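Local coordinates for SRPBCC family protein (Bacillus thuringiensis serovar konkukian, PDB 3F08) that is of unknown function but, as a member of the Bet v 1-like SRPBCC superfamily, probably binds a hydrophobic ligand in its interior, at residues Ile118-Val121 with His122-Ser126; Glu15-Trp18 with Gln19-Gly23; Tyr72-Asn76 with Ala77-Val81. The protein carries 5 engineered substitutions. All coordinates share one frame; numbering follows the deposited sequence.

Interaction 1 of 3, residues Ile118-Val121 with His122-Ser126; sequences INLV and HGIYS. Engineered in segment 118-121: Val121 (natural residue Phe).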
# COMPACT_ATOMS: atom_id res chain seq x y z
N ILE B 118 23.43 -13.06 -3.96
CA ILE B 118 23.46 -11.82 -4.72
C ILE B 118 23.19 -12.07 -6.20
O ILE B 118 22.39 -11.37 -6.82
CB ILE B 118 24.83 -11.12 -4.53
CG1 ILE B 118 24.86 -10.43 -3.17
CG2 ILE B 118 25.10 -10.15 -5.67
CD1 ILE B 118 26.25 -9.99 -2.73
N ASN B 119 23.85 -13.08 -6.77
CA ASN B 119 23.67 -13.41 -8.19
C ASN B 119 22.24 -13.87 -8.48
O ASN B 119 21.68 -13.55 -9.52
CB ASN B 119 24.67 -14.49 -8.62
CG ASN B 119 24.51 -14.90 -10.07
OD1 ASN B 119 24.46 -14.05 -10.96
ND2 ASN B 119 24.43 -16.20 -10.32
N LEU B 120 21.67 -14.63 -7.55
CA LEU B 120 20.30 -15.12 -7.72
C LEU B 120 19.30 -13.96 -7.67
O LEU B 120 18.41 -13.85 -8.51
CB LEU B 120 19.97 -16.13 -6.63
CG LEU B 120 18.48 -16.48 -6.49
CD1 LEU B 120 18.00 -17.23 -7.73
CD2 LEU B 120 18.28 -17.33 -5.25
N VAL B 121 19.44 -13.11 -6.66
CA VAL B 121 18.55 -11.97 -6.52
C VAL B 121 18.71 -11.00 -7.69
O VAL B 121 17.73 -10.55 -8.27
CB VAL B 121 18.80 -11.24 -5.19
CG1 VAL B 121 17.95 -9.99 -5.09
CG2 VAL B 121 18.48 -12.18 -4.03
N HIS B 122 19.95 -10.69 -8.04
CA HIS B 122 20.20 -9.78 -9.15
C HIS B 122 19.61 -10.36 -10.43
O HIS B 122 19.07 -9.64 -11.26
CB HIS B 122 21.71 -9.55 -9.32
CG HIS B 122 22.05 -8.50 -10.34
ND1 HIS B 122 22.05 -8.76 -11.70
CD2 HIS B 122 22.39 -7.20 -10.20
CE1 HIS B 122 22.38 -7.65 -12.35
NE2 HIS B 122 22.59 -6.70 -11.46
N GLY B 123 19.70 -11.68 -10.58
CA GLY B 123 19.15 -12.34 -11.76
C GLY B 123 17.64 -12.18 -11.83
O GLY B 123 17.07 -12.03 -12.90
N ILE B 124 16.99 -12.22 -10.67
CA ILE B 124 15.55 -12.06 -10.62
C ILE B 124 15.16 -10.64 -11.02
O ILE B 124 14.24 -10.45 -11.82
CB ILE B 124 15.04 -12.35 -9.20
CG1 ILE B 124 15.29 -13.82 -8.86
CG2 ILE B 124 13.53 -12.04 -9.11
CD1 ILE B 124 14.88 -14.21 -7.45
N TYR B 125 15.86 -9.65 -10.49
CA TYR B 125 15.57 -8.26 -10.82
C TYR B 125 15.83 -7.98 -12.29
O TYR B 125 15.04 -7.32 -12.96
CB TYR B 125 16.43 -7.31 -9.98
CG TYR B 125 16.22 -7.41 -8.49
CD1 TYR B 125 15.12 -8.08 -7.95
CD2 TYR B 125 17.11 -6.78 -7.62
CE1 TYR B 125 14.91 -8.11 -6.56
CE2 TYR B 125 16.91 -6.81 -6.25
CZ TYR B 125 15.81 -7.47 -5.72
OH TYR B 125 15.63 -7.48 -4.35
N SER B 126 16.96 -8.48 -12.80
CA SER B 126 17.34 -8.28 -14.19
C SER B 126 16.36 -8.91 -15.18
O SER B 126 16.11 -8.36 -16.25
CB SER B 126 18.74 -8.82 -14.43
OG SER B 126 19.04 -8.79 -15.81
O HOH W 1 23.25 -11.87 -12.15

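Interaction 2 of 3, residues Glu15-Trp18 with Gln19-Gly23; sequences EQVW and QLIGG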
# COMPACT_ATOMS: atom_id res chain seq x y z
N GLU B 15 4.97 8.10 -15.75
CA GLU B 15 3.56 7.86 -15.50
C GLU B 15 3.09 6.52 -16.06
O GLU B 15 2.34 5.81 -15.41
CB GLU B 15 2.71 9.00 -16.08
CG GLU B 15 2.84 10.35 -15.36
CD GLU B 15 4.23 10.98 -15.51
OE1 GLU B 15 4.73 11.08 -16.64
OE2 GLU B 15 4.81 11.38 -14.48
N GLN B 16 3.51 6.18 -17.28
CA GLN B 16 3.11 4.92 -17.90
C GLN B 16 3.67 3.75 -17.09
O GLN B 16 2.96 2.83 -16.74
CB GLN B 16 3.64 4.78 -19.32
CG GLN B 16 3.26 5.86 -20.30
CD GLN B 16 3.97 5.66 -21.64
OE1 GLN B 16 3.70 4.70 -22.37
NE2 GLN B 16 4.91 6.56 -21.95
N VAL B 17 4.97 3.81 -16.83
CA VAL B 17 5.63 2.74 -16.09
C VAL B 17 5.06 2.53 -14.69
O VAL B 17 4.78 1.40 -14.31
CB VAL B 17 7.14 3.01 -15.97
CG1 VAL B 17 7.81 1.85 -15.21
CG2 VAL B 17 7.75 3.16 -17.36
N TRP B 18 4.90 3.61 -13.92
CA TRP B 18 4.35 3.47 -12.58
C TRP B 18 2.89 3.02 -12.65
O TRP B 18 2.42 2.29 -11.78
CB TRP B 18 4.48 4.78 -11.80
CG TRP B 18 3.92 4.68 -10.40
CD1 TRP B 18 2.80 5.29 -9.92
CD2 TRP B 18 4.44 3.87 -9.33
NE1 TRP B 18 2.58 4.91 -8.60
CE2 TRP B 18 3.57 4.05 -8.22
CE3 TRP B 18 5.54 3.03 -9.19
CZ2 TRP B 18 3.79 3.41 -6.99
CZ3 TRP B 18 5.76 2.38 -7.96
CH2 TRP B 18 4.88 2.58 -6.88
N GLN B 19 2.17 3.44 -13.69
CA GLN B 19 0.78 3.03 -13.84
C GLN B 19 0.76 1.51 -13.97
O GLN B 19 -0.07 0.83 -13.37
CB GLN B 19 0.16 3.63 -15.11
CG GLN B 19 -1.12 4.44 -14.89
CD GLN B 19 -2.16 3.72 -14.04
OE1 GLN B 19 -2.74 2.70 -14.44
NE2 GLN B 19 -2.40 4.25 -12.85
N LEU B 20 1.68 1.00 -14.77
CA LEU B 20 1.81 -0.43 -15.04
C LEU B 20 2.30 -1.24 -13.84
O LEU B 20 1.67 -2.23 -13.45
CB LEU B 20 2.78 -0.64 -16.21
CG LEU B 20 2.66 -1.83 -17.17
CD1 LEU B 20 4.00 -2.52 -17.31
CD2 LEU B 20 1.62 -2.81 -16.70
N ILE B 21 3.41 -0.82 -13.23
CA ILE B 21 3.99 -1.57 -12.13
C ILE B 21 3.72 -1.12 -10.69
O ILE B 21 4.07 -1.83 -9.76
CB ILE B 21 5.52 -1.67 -12.31
CG1 ILE B 21 6.19 -0.32 -12.01
CG2 ILE B 21 5.84 -2.05 -13.76
CD1 ILE B 21 7.70 -0.37 -12.02
N GLY B 22 3.12 0.04 -10.52
CA GLY B 22 2.84 0.54 -9.17
C GLY B 22 1.91 -0.31 -8.32
O GLY B 22 1.97 -0.26 -7.09
N GLY B 23 1.04 -1.08 -8.97
CA GLY B 23 0.11 -1.93 -8.25
C GLY B 23 0.81 -3.11 -7.61
O GLY B 23 1.52 -3.85 -8.29

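Interaction 3 of 3, residues Tyr72-Asn76 with Ala77-Val81; sequences YSIMN and APFPV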
# COMPACT_ATOMS: atom_id res chain seq x y z
N TYR B 72 8.81 -4.34 -0.30
CA TYR B 72 8.17 -5.55 0.18
C TYR B 72 9.16 -6.50 0.80
O TYR B 72 10.37 -6.42 0.56
CB TYR B 72 7.43 -6.23 -0.97
CG TYR B 72 8.33 -6.70 -2.09
CD1 TYR B 72 8.88 -7.99 -2.07
CD2 TYR B 72 8.60 -5.88 -3.18
CE1 TYR B 72 9.68 -8.44 -3.13
CE2 TYR B 72 9.40 -6.32 -4.23
CZ TYR B 72 9.93 -7.60 -4.21
OH TYR B 72 10.72 -8.03 -5.26
N SER B 73 8.63 -7.41 1.61
CA SER B 73 9.44 -8.42 2.27
C SER B 73 8.88 -9.76 1.84
O SER B 73 7.80 -9.84 1.28
CB SER B 73 9.35 -8.24 3.80
OG SER B 73 8.00 -8.29 4.25
N ILE B 74 9.63 -10.83 2.09
CA ILE B 74 9.15 -12.14 1.70
C ILE B 74 8.68 -12.93 2.91
O ILE B 74 9.39 -13.07 3.90
CB ILE B 74 10.23 -12.93 0.94
CG1 ILE B 74 10.25 -12.47 -0.53
CG2 ILE B 74 9.98 -14.42 1.05
CD1 ILE B 74 11.26 -13.20 -1.39
N MSE B 75 7.46 -13.43 2.82
CA MSE B 75 6.85 -14.21 3.89
C MSE B 75 7.04 -15.70 3.63
O MSE B 75 7.36 -16.46 4.55
CB MSE B 75 5.37 -13.85 3.97
CG MSE B 75 4.73 -14.05 5.33
SE MSE B 75 3.36 -12.71 5.61
CE MSE B 75 4.35 -11.48 6.75
N ASN B 76 6.86 -16.11 2.38
CA ASN B 76 6.99 -17.51 1.97
C ASN B 76 7.60 -17.62 0.57
O ASN B 76 6.96 -17.25 -0.41
CB ASN B 76 5.63 -18.20 2.00
CG ASN B 76 5.15 -18.48 3.41
OD1 ASN B 76 5.60 -19.44 4.05
ND2 ASN B 76 4.24 -17.65 3.91
N ALA B 77 8.83 -18.14 0.50
CA ALA B 77 9.50 -18.30 -0.79
C ALA B 77 10.64 -19.32 -0.75
O ALA B 77 11.21 -19.59 0.31
CB ALA B 77 10.04 -16.96 -1.27
N PRO B 78 10.99 -19.88 -1.91
CA PRO B 78 12.06 -20.88 -2.02
C PRO B 78 13.44 -20.30 -2.30
O PRO B 78 14.25 -20.93 -2.97
CB PRO B 78 11.57 -21.77 -3.16
CG PRO B 78 11.01 -20.75 -4.10
CD PRO B 78 10.22 -19.82 -3.17
N PHE B 79 13.71 -19.10 -1.79
CA PHE B 79 15.02 -18.48 -2.02
C PHE B 79 15.87 -18.59 -0.76
O PHE B 79 15.38 -18.38 0.35
CB PHE B 79 14.84 -17.02 -2.42
CG PHE B 79 13.94 -16.83 -3.60
CD1 PHE B 79 14.14 -17.56 -4.78
CD2 PHE B 79 12.87 -15.94 -3.54
CE1 PHE B 79 13.29 -17.41 -5.88
CE2 PHE B 79 12.01 -15.77 -4.64
CZ PHE B 79 12.22 -16.51 -5.81
N PRO B 80 17.16 -18.93 -0.91
CA PRO B 80 18.08 -19.07 0.22
C PRO B 80 18.50 -17.77 0.88
O PRO B 80 19.68 -17.47 0.99
CB PRO B 80 19.27 -19.81 -0.39
CG PRO B 80 19.31 -19.25 -1.78
CD PRO B 80 17.84 -19.26 -2.18
N VAL B 81 17.53 -16.99 1.33
CA VAL B 81 17.82 -15.73 1.99
C VAL B 81 16.80 -15.46 3.07
O VAL B 81 15.68 -15.97 3.03
CB VAL B 81 17.77 -14.54 0.99
CG1 VAL B 81 18.86 -14.68 -0.06
CG2 VAL B 81 16.39 -14.48 0.33

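Interaction 1 of 3, residues Ile118-Val121 with His122-Ser126
Residues 118-126 form about two and a half turns of regular alpha helix, in which His122 N, Gly123 N, Ile124 N and Tyr125 N donate to the carbonyls of Ile118, Asn119, Leu120 and Val121. The main side-chain contact is a CH-pi interaction one turn apart: CG1 of Val121, an engineered residue that is phenylalanine in nature, lies over one face of the Tyr125 ring, 3.8 Å from its centroid. With CG1 anti to the backbone N (chi1 175°), this methyl reaches the phenol end, 3.4 Å from Tyr125 CZ. The same residue's carbonyl oxygen accepts the Tyr125 N-H and also lies above the ring plane, 3.5 Å from Tyr125 CG. On another side of the helix Leu120 CD1 and Ile124 CD1 meet more loosely at 4.4 Å. A water donates to Asn119 OD1 at 2.8 Å and makes a weak bond with His122 ND1. Tyr125 OH is hydrogen-bonded to Tyr84 and Ser86, and its ring stacks with Trp103. Helix 114-137 thus lays Val121 and Tyr125 against the sheet, where Val121 touches Thr4 of strand 3-10 and Phe107 of strand 99-109, while Leu120 and Ile124 face the loop before strand 81-92.

Interaction 2 of 3, residues Glu15-Trp18 with Gln19-Gly23
The indole of Trp18 carries Gly22 on one face: Gly22 CA stands 3.4 Å from the centroid of the six-membered ring and only 1° off its normal, a CH-pi contact made by backbone alone. Ile21 CG1 approaches the indole obliquely, 4.4 Å from Trp18 CE3. With CG anti to the backbone N (chi1 180°), the indole extends along the helix toward the following turn and over the glycine. Beneath it Gly22 N donates to Trp18 O at 2.7 Å, fixing the glycine against the residue whose ring covers it. A second partner for this carbonyl is Arg44 of the second subunit, which also makes a cation-pi contact with the indole and bonds to Gln19 O; Trp18 NE1 is held by Asp65. Val17 and Ile21 lie side by side one turn apart, with Val17 CG1 and Ile21 CD1 3.9 Å from each other. Ile21 CG1 sits between its backbone N and carbonyl carbon (chi1 74°), which brings it to 3.2 Å from Val17 O, the acceptor of the nearly straight Ile21 N-H bond. Both side chains touch Val90 of strand 81-92, while Phe136 and Leu132 of helix 114-137 meet Val17 and Ile21, respectively. A short helix after the first strand, packed on the curved sheet and against the C-terminal part of the long helix, is characteristic of the Bet v 1-like helix-grip fold.

Interaction 3 of 3, residues Tyr72-Asn76 with Ala77-Val81
Ile74 and Phe79 point their side chains across each other at about a right angle, the isoleucine methyl CD1 meeting the edge of the phenyl ring in its plane, 3.8 Å from Phe79 CD2. The contact is therefore between a methyl group and the ring rim, with neither ring face used by Ile74. The two branches of the isoleucine divide the work. CG1 leaves anti to the carbonyl carbon (chi1 -81°) and, through an extended chi2, carries CD1 out to the phenyl ring; CG2, beside the carbonyl carbon, turns to Ala77 instead. There the packing is tight, with Ile74 CG2 and Ala77 CB 3.4 Å apart, closer than usual van der Waals contact. CD1 of Ile74 also lies 4.0 Å from Ala77 CB, and the alanine methyl thus touches both branches. Tyr84 of strand 81-92 adds a further neighbour to Ile74. Between the partners the chain turns a corner at Met75, a selenomethionine here. Met75 and Asn76 both face Ile57 of strand 55-64 and bond to its backbone, forming a classic beta bulge. Further on, Pro80 is the centre of an inverse gamma turn, with Val81 N bonded to Phe79 O at 2.7 Å. The loop that holds this turn follows the bulge and joins two antiparallel neighbours, strands 69-74 and 81-92, of the Bet v 1-like sheet, with Phe79 set against helix 114-137.

Overall arrangement
Interactions 1 and 3 meet directly, although their centres lie about 13 Å apart: Leu120 CD2 packs on Pro80 CD at 3.7 Å, and Ile124 CD1 on Phe79 CZ at 3.9 Å. The loop 77-81 thus covers one flank of helix 114-137. Interaction 2 lies across the chain's centre from both, with centres about 22 Å from interaction 1 and 24 Å from interaction 3, but it joins the same long helix farther along. Strand 99-109 touches both interactions 1 and 2. In Bet v 1-like relatives the space between sheet and long helix holds the ligand; Tyr125, bonded to Ser86, and Tyr72, weakly bonded to the same serine, probably border the corresponding interior here.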